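Phosphoribosylaminoimidazole-succinocarboxamide synthase (Pyrococcus horikoshii, PDB 3U55) catalyses the ATP-dependent joining of L-aspartate to carboxyaminoimidazole ribonucleotide, giving SAICAR in de novo purine biosynthesis. Local coordinates at residues 88-93 / 117-122. Sequence-based numbering, arbitrary orientation.
With SO4 (sulfate ion), chain B.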
loop_
_atom_site.group_PDB
_atom_site.type_symbol
_atom_site.label_atom_id
_atom_site.label_comp_id
_atom_site.label_asym_id
_atom_site.label_seq_id
_atom_site.Cartn_x
_atom_site.Cartn_y
_atom_site.Cartn_z
ATOM N N LEU A 88 -6.643 -9.179 8.098
ATOM C CA LEU A 88 -6.785 -8.373 6.885
ATOM C C LEU A 88 -8.179 -7.813 6.708
ATOM O O LEU A 88 -9.166 -8.446 7.077
ATOM C CB LEU A 88 -6.456 -9.198 5.632
ATOM C CG LEU A 88 -5.082 -9.851 5.466
ATOM C CD1 LEU A 88 -5.095 -10.791 4.251
ATOM C CD2 LEU A 88 -3.979 -8.798 5.342
ATOM N N GLU A 89 -8.240 -6.619 6.123
ATOM C CA GLU A 89 -9.452 -6.132 5.487
ATOM C C GLU A 89 -9.137 -6.023 3.996
ATOM O O GLU A 89 -8.149 -5.402 3.612
ATOM C CB GLU A 89 -9.881 -4.789 6.081
ATOM C CG GLU A 89 -10.429 -4.929 7.506
ATOM C CD GLU A 89 -10.678 -3.597 8.200
ATOM O OE1 GLU A 89 -11.006 -3.623 9.406
ATOM O OE2 GLU A 89 -10.548 -2.532 7.554
ATOM N N VAL A 90 -9.953 -6.672 3.174
ATOM C CA VAL A 90 -9.709 -6.733 1.732
ATOM C C VAL A 90 -10.771 -5.881 1.061
ATOM O O VAL A 90 -11.963 -6.177 1.151
ATOM C CB VAL A 90 -9.747 -8.184 1.210
ATOM C CG1 VAL A 90 -9.438 -8.248 -0.295
ATOM C CG2 VAL A 90 -8.757 -9.054 1.986
ATOM N N VAL A 91 -10.333 -4.810 0.412
ATOM C CA VAL A 91 -11.265 -3.863 -0.192
ATOM C C VAL A 91 -11.222 -3.969 -1.726
ATOM O O VAL A 91 -10.154 -3.851 -2.327
ATOM C CB VAL A 91 -10.955 -2.418 0.279
ATOM C CG1 VAL A 91 -11.920 -1.435 -0.353
ATOM C CG2 VAL A 91 -10.989 -2.327 1.825
ATOM N N VAL A 92 -12.377 -4.197 -2.346
ATOM C CA VAL A 92 -12.482 -4.212 -3.809
ATOM C C VAL A 92 -13.225 -2.955 -4.242
ATOM O O VAL A 92 -14.259 -2.636 -3.680
ATOM C CB VAL A 92 -13.209 -5.481 -4.341
ATOM C CG1 VAL A 92 -13.224 -5.506 -5.877
ATOM C CG2 VAL A 92 -12.534 -6.743 -3.846
ATOM N N ARG A 93 -12.695 -2.249 -5.240
ATOM C CA ARG A 93 -13.270 -0.964 -5.657
ATOM C C ARG A 93 -13.494 -0.936 -7.176
ATOM O O ARG A 93 -12.583 -1.226 -7.958
ATOM C CB ARG A 93 -12.372 0.206 -5.201
ATOM C CG ARG A 93 -11.577 -0.072 -3.888
ATOM C CD ARG A 93 -10.790 1.152 -3.365
ATOM N NE ARG A 93 -11.707 2.083 -2.730
ATOM C CZ ARG A 93 -11.705 2.451 -1.452
ATOM N NH1 ARG A 93 -10.786 2.031 -0.579
ATOM N NH2 ARG A 93 -12.643 3.287 -1.055
ATOM N N VAL A 117 -7.920 -3.862 -5.947
ATOM C CA VAL A 117 -7.981 -4.613 -4.680
ATOM C C VAL A 117 -6.922 -4.041 -3.751
ATOM O O VAL A 117 -5.761 -3.886 -4.145
ATOM C CB VAL A 117 -7.766 -6.144 -4.877
ATOM C CG1 VAL A 117 -7.857 -6.898 -3.534
ATOM C CG2 VAL A 117 -8.780 -6.710 -5.867
ATOM N N GLU A 118 -7.338 -3.696 -2.534
ATOM C CA GLU A 118 -6.434 -3.148 -1.531
ATOM C C GLU A 118 -6.441 -4.044 -0.311
ATOM O O GLU A 118 -7.493 -4.548 0.098
ATOM C CB GLU A 118 -6.847 -1.731 -1.121
ATOM C CG GLU A 118 -6.759 -0.703 -2.249
ATOM C CD GLU A 118 -7.459 0.609 -1.920
ATOM O OE1 GLU A 118 -8.165 0.698 -0.892
ATOM O OE2 GLU A 118 -7.323 1.559 -2.713
ATOM N N LEU A 119 -5.257 -4.256 0.255
ATOM C CA LEU A 119 -5.131 -5.024 1.494
ATOM C C LEU A 119 -4.819 -4.076 2.637
ATOM O O LEU A 119 -3.947 -3.214 2.509
ATOM C CB LEU A 119 -4.009 -6.059 1.373
ATOM C CG LEU A 119 -4.093 -7.023 0.182
ATOM C CD1 LEU A 119 -2.815 -7.850 0.048
ATOM C CD2 LEU A 119 -5.305 -7.933 0.335
ATOM N N TYR A 120 -5.538 -4.241 3.744
ATOM C CA TYR A 120 -5.307 -3.459 4.953
ATOM C C TYR A 120 -4.991 -4.392 6.101
ATOM O O TYR A 120 -5.641 -5.418 6.284
ATOM C CB TYR A 120 -6.506 -2.571 5.299
ATOM C CG TYR A 120 -6.723 -1.483 4.283
ATOM C CD1 TYR A 120 -6.130 -0.229 4.440
ATOM C CD2 TYR A 120 -7.501 -1.714 3.145
ATOM C CE1 TYR A 120 -6.300 0.769 3.497
ATOM C CE2 TYR A 120 -7.685 -0.719 2.195
ATOM C CZ TYR A 120 -7.085 0.521 2.381
ATOM O OH TYR A 120 -7.255 1.508 1.444
ATOM N N TYR A 121 -3.957 -4.040 6.843
ATOM C CA TYR A 121 -3.552 -4.811 8.009
ATOM C C TYR A 121 -4.422 -4.423 9.206
ATOM O O TYR A 121 -4.411 -3.271 9.630
ATOM C CB TYR A 121 -2.069 -4.554 8.283
ATOM C CG TYR A 121 -1.538 -5.106 9.588
ATOM C CD1 TYR A 121 -1.936 -6.357 10.061
ATOM C CD2 TYR A 121 -0.609 -4.383 10.333
ATOM C CE1 TYR A 121 -1.432 -6.867 11.271
ATOM C CE2 TYR A 121 -0.101 -4.883 11.530
ATOM C CZ TYR A 121 -0.519 -6.116 11.993
ATOM O OH TYR A 121 -0.002 -6.596 13.181
ATOM N N LYS A 122 -5.179 -5.381 9.741
ATOM C CA LYS A 122 -6.036 -5.116 10.902
ATOM C C LYS A 122 -5.183 -4.976 12.157
ATOM O O LYS A 122 -4.634 -5.956 12.659
ATOM C CB LYS A 122 -7.087 -6.212 11.086
ATOM C CG LYS A 122 -8.237 -6.156 10.096
ATOM C CD LYS A 122 -9.239 -7.296 10.320
ATOM C CE LYS A 122 -10.044 -7.125 11.608
ATOM N NZ LYS A 122 -11.146 -6.140 11.442
HETATM S S SO4 B . -12.675 3.666 2.638
HETATM O O1 SO4 B . -12.802 4.140 1.271
HETATM O O2 SO4 B . -13.952 3.158 3.123
HETATM O O3 SO4 B . -11.656 2.616 2.659
HETATM O O4 SO4 B . -12.266 4.770 3.498
#
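Strands 84-93 and 111-121 run antiparallel as neighbours in the larger beta sheet of the SAICAR synthetase fold, and residues 88-93 and 117-122 are part of that pairing. Glu89 with Tyr120 and Val91 with Glu118 are the hydrogen-bonded pairs, each joined by two backbone bonds; Val91 N to Glu118 O, 2.9 Å, is nearly straight at 173°. The side chains of Val90, Val92, Val117 and Leu119 share one face of the sheet. There Val90 divides its branches, CG1 lying 3.8 Å from Val117 CG1 while CG2 lies alongside Leu119 CD2, and helix 143-165 packs on Val92 and Val117.

The other face mixes charged side chains with Val91 and Tyr120. Arg93, its chain bent at chi3 (76°), swings its guanidinium across to Glu118, where NH1 donates to OE1 over 3.0 Å in a salt bridge, from the syn side but 30° out of the carboxylate plane. Tyr120 OH donates to the same OE1, 2.6 Å away, from the opposite face of that plane, so two donors grip one buried oxygen. Replacing Glu118 with an alanine would probably leave the Arg93 guanidinium without its near carboxylate partner and the Tyr120 hydroxyl without this acceptor and freer to turn. The tyrosine ring sets its CE2 3.7 Å from Val91 CG2.

Farther along this face, Lys122 CG lies against Glu89 CG, and bends at chi3 and chi4 bring its NZ round to a salt bridge with Glu89 OE1, met at the anti lone pair 3.2 Å away; its stronger partner is Glu177.

At the Arg93 end sits a sulfate, probably from the crystallisation liquor; the 2.5 Å between Arg93 NH2 and sulfate O1 is suspiciously short, its exact length doubtful. Ser99 N and Arg198 NH1 also bind it, forming an anion site at the C-terminal end of strand 84-93, in an antiparallel sheet apolar toward the helix and carrying Arg93, Glu118 and Glu89 on its other side.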